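Long-range contact in Arf-GAP (Mus musculus, PDB 5C79), which probably stimulates GTP hydrolysis by Arf1 in a phosphatidylinositol 4,5-bisphosphate-dependent manner, its PH domain binding that lipid: residues Y37-S49 with V55-I67. Residues are numbered along the deposited sequence; the frame is centred on the assembly and turned at random.
With PBU ((2R)-3-{[(R)-hydroxy{[(1R,2R,3S,4R,5R,6S)-2,3,6-trihydroxy-4,5-bis(phosphonooxy)cyclohexyl]oxy}phosphoryl]oxy}propane-1 ,2-diyl dibutanoate), chain C.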
loop_
_atom_site.group_PDB
_atom_site.type_symbol
_atom_site.label_atom_id
_atom_site.label_comp_id
_atom_site.label_asym_id
_atom_site.label_seq_id
_atom_site.Cartn_x
_atom_site.Cartn_y
_atom_site.Cartn_z
ATOM N N TYR A 37 -2.121 -14.850 4.155
ATOM C CA TYR A 37 -2.330 -13.565 4.752
ATOM C C TYR A 37 -3.822 -13.273 4.859
ATOM O O TYR A 37 -4.636 -13.849 4.149
ATOM C CB TYR A 37 -1.675 -12.506 3.872
ATOM C CG TYR A 37 -0.200 -12.769 3.827
ATOM C CD1 TYR A 37 0.636 -12.314 4.827
ATOM C CD2 TYR A 37 0.320 -13.570 2.835
ATOM C CE1 TYR A 37 1.986 -12.648 4.814
ATOM C CE2 TYR A 37 1.652 -13.895 2.799
ATOM C CZ TYR A 37 2.475 -13.424 3.772
ATOM O OH TYR A 37 3.820 -13.759 3.677
ATOM N N GLY A 38 -4.147 -12.381 5.767
ATOM C CA GLY A 38 -5.507 -11.883 5.884
ATOM C C GLY A 38 -5.792 -10.698 4.957
ATOM O O GLY A 38 -5.126 -10.490 3.946
ATOM N N SER A 39 -6.781 -9.914 5.342
ATOM C CA SER A 39 -7.188 -8.737 4.571
ATOM C C SER A 39 -6.993 -7.406 5.307
ATOM O O SER A 39 -7.368 -6.359 4.773
ATOM C CB SER A 39 -8.662 -8.877 4.168
ATOM O OG SER A 39 -9.484 -9.019 5.316
ATOM N N GLU A 40 -6.412 -7.464 6.512
ATOM C CA GLU A 40 -6.054 -6.306 7.311
ATOM C C GLU A 40 -4.587 -6.366 7.696
ATOM O O GLU A 40 -4.028 -7.456 7.883
ATOM C CB GLU A 40 -6.889 -6.263 8.596
ATOM C CG GLU A 40 -8.369 -6.158 8.373
ATOM C CD GLU A 40 -9.195 -6.162 9.659
ATOM O OE1 GLU A 40 -8.645 -6.285 10.761
ATOM O OE2 GLU A 40 -10.430 -6.061 9.554
ATOM N N LYS A 41 -3.955 -5.197 7.790
ATOM C CA LYS A 41 -2.574 -5.084 8.217
ATOM C C LYS A 41 -2.319 -3.661 8.732
ATOM O O LYS A 41 -2.787 -2.687 8.135
ATOM C CB LYS A 41 -1.623 -5.378 7.057
ATOM C CG LYS A 41 -0.139 -5.401 7.391
ATOM C CD LYS A 41 0.667 -5.842 6.196
ATOM C CE LYS A 41 2.152 -5.776 6.426
ATOM N NZ LYS A 41 2.604 -6.852 7.360
ATOM N N LYS A 42 -1.530 -3.567 9.808
ATOM C CA LYS A 42 -1.040 -2.293 10.345
ATOM C C LYS A 42 0.458 -2.340 10.228
ATOM O O LYS A 42 1.092 -3.311 10.663
ATOM C CB LYS A 42 -1.421 -2.148 11.818
ATOM C CG LYS A 42 -2.925 -2.122 12.060
ATOM C CD LYS A 42 -3.244 -1.967 13.537
ATOM C CE LYS A 42 -4.735 -2.082 13.797
ATOM N NZ LYS A 42 -5.008 -1.947 15.254
ATOM N N GLY A 43 1.047 -1.303 9.668
ATOM C CA GLY A 43 2.489 -1.269 9.593
ATOM C C GLY A 43 3.028 0.033 9.048
ATOM O O GLY A 43 2.450 1.102 9.245
ATOM N N PHE A 44 4.137 -0.096 8.357
ATOM C CA PHE A 44 4.813 1.020 7.708
ATOM C C PHE A 44 5.192 0.633 6.295
ATOM O O PHE A 44 5.450 -0.524 5.981
ATOM C CB PHE A 44 6.061 1.376 8.501
ATOM C CG PHE A 44 5.771 1.858 9.891
ATOM C CD1 PHE A 44 5.688 0.965 10.962
ATOM C CD2 PHE A 44 5.573 3.187 10.124
ATOM C CE1 PHE A 44 5.407 1.429 12.245
ATOM C CE2 PHE A 44 5.296 3.659 11.397
ATOM C CZ PHE A 44 5.205 2.769 12.452
ATOM N N LEU A 45 5.195 1.629 5.423
ATOM C CA LEU A 45 5.736 1.514 4.075
ATOM C C LEU A 45 6.636 2.731 3.818
ATOM O O LEU A 45 6.387 3.803 4.363
ATOM C CB LEU A 45 4.624 1.491 3.033
ATOM C CG LEU A 45 3.907 0.139 2.902
ATOM C CD1 LEU A 45 2.673 0.324 2.037
ATOM C CD2 LEU A 45 4.797 -0.937 2.340
ATOM N N LEU A 46 7.695 2.542 3.044
ATOM C CA LEU A 46 8.454 3.672 2.487
ATOM C C LEU A 46 7.633 4.208 1.303
ATOM O O LEU A 46 7.228 3.436 0.464
ATOM C CB LEU A 46 9.845 3.227 2.035
ATOM C CG LEU A 46 10.759 2.695 3.119
ATOM C CD1 LEU A 46 12.022 2.123 2.511
ATOM C CD2 LEU A 46 11.093 3.831 4.078
ATOM N N LYS A 47 7.405 5.519 1.271
ATOM C CA LYS A 47 6.695 6.188 0.167
ATOM C C LYS A 47 7.654 7.167 -0.465
ATOM O O LYS A 47 8.198 8.013 0.224
ATOM C CB LYS A 47 5.458 6.890 0.661
ATOM C CG LYS A 47 4.842 7.786 -0.445
ATOM C CD LYS A 47 3.589 8.525 -0.099
ATOM C CE LYS A 47 3.750 9.586 0.956
ATOM N NZ LYS A 47 4.333 10.898 0.585
ATOM N N LYS A 48 7.889 7.041 -1.768
ATOM C CA LYS A 48 8.856 7.921 -2.450
ATOM C C LYS A 48 8.291 9.333 -2.603
ATOM O O LYS A 48 7.155 9.498 -3.090
ATOM C CB LYS A 48 9.238 7.393 -3.826
ATOM C CG LYS A 48 10.535 8.021 -4.321
ATOM C CD LYS A 48 10.977 7.514 -5.674
ATOM C CE LYS A 48 11.538 6.104 -5.665
ATOM N NZ LYS A 48 12.838 6.035 -4.935
ATOM N N SER A 49 9.065 10.338 -2.180
ATOM C CA SER A 49 8.743 11.727 -2.462
ATOM C C SER A 49 9.038 12.014 -3.941
ATOM O O SER A 49 9.638 11.207 -4.645
ATOM C CB SER A 49 9.558 12.680 -1.595
ATOM O OG SER A 49 10.916 12.698 -1.985
ATOM N N VAL A 55 13.188 11.025 -2.373
ATOM C CA VAL A 55 13.692 10.104 -1.353
ATOM C C VAL A 55 12.581 9.227 -0.798
ATOM O O VAL A 55 11.421 9.616 -0.770
ATOM C CB VAL A 55 14.384 10.830 -0.175
ATOM C CG1 VAL A 55 15.658 11.497 -0.665
ATOM C CG2 VAL A 55 13.458 11.819 0.491
ATOM N N TRP A 56 12.976 8.085 -0.262
ATOM C CA TRP A 56 12.031 7.208 0.411
ATOM C C TRP A 56 11.733 7.770 1.805
ATOM O O TRP A 56 12.677 8.148 2.533
ATOM C CB TRP A 56 12.616 5.822 0.571
ATOM C CG TRP A 56 12.755 5.062 -0.697
ATOM C CD1 TRP A 56 13.917 4.723 -1.344
ATOM C CD2 TRP A 56 11.688 4.544 -1.503
ATOM N NE1 TRP A 56 13.625 4.027 -2.506
ATOM C CE2 TRP A 56 12.268 3.877 -2.608
ATOM C CE3 TRP A 56 10.310 4.543 -1.369
ATOM C CZ2 TRP A 56 11.490 3.228 -3.581
ATOM C CZ3 TRP A 56 9.538 3.938 -2.330
ATOM C CH2 TRP A 56 10.117 3.304 -3.447
ATOM N N GLN A 57 10.465 7.839 2.151
ATOM C CA GLN A 57 10.022 8.372 3.431
ATOM C C GLN A 57 9.076 7.404 4.090
ATOM O O GLN A 57 8.056 6.991 3.503
ATOM C CB GLN A 57 9.361 9.752 3.288
ATOM C CG GLN A 57 10.295 10.755 2.628
ATOM C CD GLN A 57 9.700 12.128 2.463
ATOM O OE1 GLN A 57 8.660 12.303 1.858
ATOM N NE2 GLN A 57 10.405 13.131 2.972
ATOM N N ARG A 58 9.387 7.042 5.331
ATOM C CA ARG A 58 8.576 6.053 6.044
ATOM C C ARG A 58 7.237 6.635 6.490
ATOM O O ARG A 58 7.166 7.699 7.125
ATOM C CB ARG A 58 9.340 5.483 7.251
ATOM C CG ARG A 58 8.599 4.314 7.866
ATOM C CD ARG A 58 9.485 3.394 8.650
ATOM N NE ARG A 58 9.921 4.089 9.842
ATOM C CZ ARG A 58 10.940 3.691 10.603
ATOM N NH1 ARG A 58 11.674 2.603 10.291
ATOM N NH2 ARG A 58 11.247 4.406 11.673
ATOM N N ARG A 59 6.172 5.923 6.189
ATOM C CA ARG A 59 4.826 6.323 6.581
ATOM C C ARG A 59 4.045 5.200 7.241
ATOM O O ARG A 59 4.148 4.026 6.869
ATOM C CB ARG A 59 4.056 6.812 5.355
ATOM C CG ARG A 59 4.678 8.013 4.687
ATOM C CD ARG A 59 4.556 9.233 5.576
ATOM N NE ARG A 59 5.127 10.438 4.954
ATOM C CZ ARG A 59 6.314 10.994 5.240
ATOM N NH1 ARG A 59 7.164 10.477 6.117
ATOM N NH2 ARG A 59 6.673 12.120 4.607
ATOM N N LYS A 60 3.275 5.557 8.255
ATOM C CA LYS A 60 2.374 4.616 8.902
ATOM C C LYS A 60 1.239 4.322 7.917
ATOM O O LYS A 60 0.630 5.244 7.407
ATOM C CB LYS A 60 1.777 5.246 10.164
ATOM C CG LYS A 60 0.973 4.279 11.003
ATOM C CD LYS A 60 0.150 4.971 12.093
ATOM C CE LYS A 60 -1.235 4.341 12.209
ATOM N NZ LYS A 60 -2.103 5.120 13.137
ATOM N N CYS A 61 0.991 3.043 7.653
ATOM C CA CYS A 61 -0.033 2.588 6.706
ATOM C C CYS A 61 -0.865 1.499 7.347
ATOM O O CYS A 61 -0.350 0.689 8.099
ATOM C CB CYS A 61 0.630 2.030 5.445
ATOM S SG CYS A 61 1.421 3.297 4.466
ATOM N N ALA A 62 -2.145 1.470 7.015
ATOM C CA ALA A 62 -3.015 0.410 7.498
ATOM C C ALA A 62 -4.059 0.063 6.432
ATOM O O ALA A 62 -4.574 0.956 5.758
ATOM C CB ALA A 62 -3.698 0.821 8.789
ATOM N N VAL A 63 -4.397 -1.211 6.372
ATOM C CA VAL A 63 -5.481 -1.717 5.533
ATOM C C VAL A 63 -6.617 -2.279 6.390
ATOM O O VAL A 63 -6.396 -3.111 7.286
ATOM C CB VAL A 63 -5.020 -2.813 4.571
ATOM C CG1 VAL A 63 -6.192 -3.273 3.703
ATOM C CG2 VAL A 63 -3.886 -2.315 3.707
ATOM N N LYS A 64 -7.814 -1.777 6.144
ATOM C CA LYS A 64 -9.015 -2.229 6.858
ATOM C C LYS A 64 -10.239 -1.809 6.065
ATOM O O LYS A 64 -10.281 -0.725 5.487
ATOM C CB LYS A 64 -9.103 -1.665 8.272
ATOM C CG LYS A 64 -10.003 -2.475 9.192
ATOM C CD LYS A 64 -9.733 -2.200 10.655
ATOM C CE LYS A 64 -10.824 -2.807 11.527
ATOM N NZ LYS A 64 -10.563 -2.464 12.951
ATOM N N ASN A 65 -11.243 -2.672 6.062
ATOM C CA ASN A 65 -12.500 -2.404 5.338
ATOM C C ASN A 65 -12.321 -1.947 3.890
ATOM O O ASN A 65 -13.025 -1.055 3.421
ATOM C CB ASN A 65 -13.341 -1.351 6.095
ATOM C CG ASN A 65 -13.547 -1.687 7.551
ATOM O OD1 ASN A 65 -13.210 -0.892 8.403
ATOM N ND2 ASN A 65 -14.050 -2.849 7.835
ATOM N N GLY A 66 -11.365 -2.550 3.176
ATOM C CA GLY A 66 -11.140 -2.269 1.775
ATOM C C GLY A 66 -10.473 -0.948 1.473
ATOM O O GLY A 66 -10.456 -0.518 0.327
ATOM N N ILE A 67 -9.912 -0.331 2.511
ATOM C CA ILE A 67 -9.271 0.977 2.416
ATOM C C ILE A 67 -7.823 0.926 2.911
ATOM O O ILE A 67 -7.558 0.399 3.978
ATOM C CB ILE A 67 -10.036 2.021 3.251
ATOM C CG1 ILE A 67 -11.459 2.194 2.730
ATOM C CG2 ILE A 67 -9.356 3.389 3.225
ATOM C CD1 ILE A 67 -12.373 2.999 3.650
HETATM P P1 PBU C . 9.466 17.023 2.819
HETATM P P4 PBU C . 3.753 13.665 -1.604
HETATM P P5 PBU C . 3.217 13.548 3.264
HETATM C "C3'" PBU C . 11.137 18.912 2.171
HETATM C "C2'" PBU C . 10.809 19.985 1.160
HETATM O "O2'" PBU C . 11.580 19.767 -0.036
HETATM C "C1'" PBU C . 10.977 21.354 1.837
HETATM O "O1'" PBU C . 9.905 22.179 1.404
HETATM C C1 PBU C . 7.391 15.826 1.571
HETATM O O1 PBU C . 7.993 17.002 2.120
HETATM C C2 PBU C . 7.501 15.776 0.029
HETATM O O2 PBU C . 6.921 16.872 -0.682
HETATM C C3 PBU C . 6.767 14.581 -0.491
HETATM O O3 PBU C . 6.804 14.577 -1.943
HETATM C C4 PBU C . 5.358 14.616 0.115
HETATM O O4 PBU C . 4.731 13.503 -0.383
HETATM C C5 PBU C . 5.237 14.512 1.612
HETATM O O5 PBU C . 3.876 14.501 2.128
HETATM C C6 PBU C . 5.952 15.731 2.115
HETATM O O6 PBU C . 5.913 15.577 3.506
HETATM C C7 PBU C . 13.028 19.993 0.046
HETATM O O7 PBU C . 13.765 19.169 0.561
HETATM C C8 PBU C . 13.609 21.241 -0.580
HETATM C C9 PBU C . 13.881 20.938 -2.043
HETATM C C10 PBU C . 12.622 20.376 -2.667
HETATM C C11 PBU C . 8.928 22.779 2.294
HETATM O O11 PBU C . 8.648 22.268 3.365
HETATM C C12 PBU C . 8.274 24.059 1.850
HETATM C C13 PBU C . 9.377 25.063 1.537
HETATM C C14 PBU C . 9.894 24.906 0.124
HETATM O O41 PBU C . 4.470 13.743 -2.946
HETATM O O42 PBU C . 2.868 14.804 -1.130
HETATM O O43 PBU C . 3.149 12.289 -1.605
HETATM O O51 PBU C . 1.763 13.672 2.836
HETATM O O52 PBU C . 3.805 12.193 2.889
HETATM O O53 PBU C . 3.497 13.844 4.677
HETATM O OP1 PBU C . 9.897 18.545 2.757
HETATM O OP2 PBU C . 10.379 16.097 2.033
HETATM O OP3 PBU C . 9.361 16.865 4.313
HETATM O O HOH W 1 -9.599 -4.925 4.205
HETATM O O HOH W 2 -11.620 -5.348 7.162
HETATM O O HOH W 3 7.033 10.567 0.593
#
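K41, G43, L45 and K47 pair with V63, C61, R59 and Q57 as the hydrogen-bonded pairs of an antiparallel ladder, and the N-to-C directions of strands 41-48 and 56-64 make an angle of 142°. S49 extends the pairing: its N donates to V55 O, and its OG accepts from V55 N at 2.8 Å. K48 folds back over W56. Its chain bends at the last two torsions, which sets NZ over one face of the indole, 3.6 Å from the centroid of the five-membered ring, a cation-pi contact. K48 CE makes a CH-pi contact with the six-membered ring of W56. L46 CB packs on W56 CE3 at 3.7 Å. L46 and W56, with F44 and R58, belong to a second lipid pocket. K47, Q57 and R59 lie on the other face of the sheet and hold PBU. K47 NZ and R59 NE converge on phosphate oxygen O52 of PBU, at 2.7 and 3.0 Å; O52 lies in the guanidinium plane. Q57 NE2 donates to OP2 of PBU at 3.1 Å. A water joins Q57 OE1 to K47 NZ and K47 O. L45 CB meets C61 SG. This is the first beta hairpin of the PH fold, presenting one lipid pocket on each face; PBU lies at its loop end.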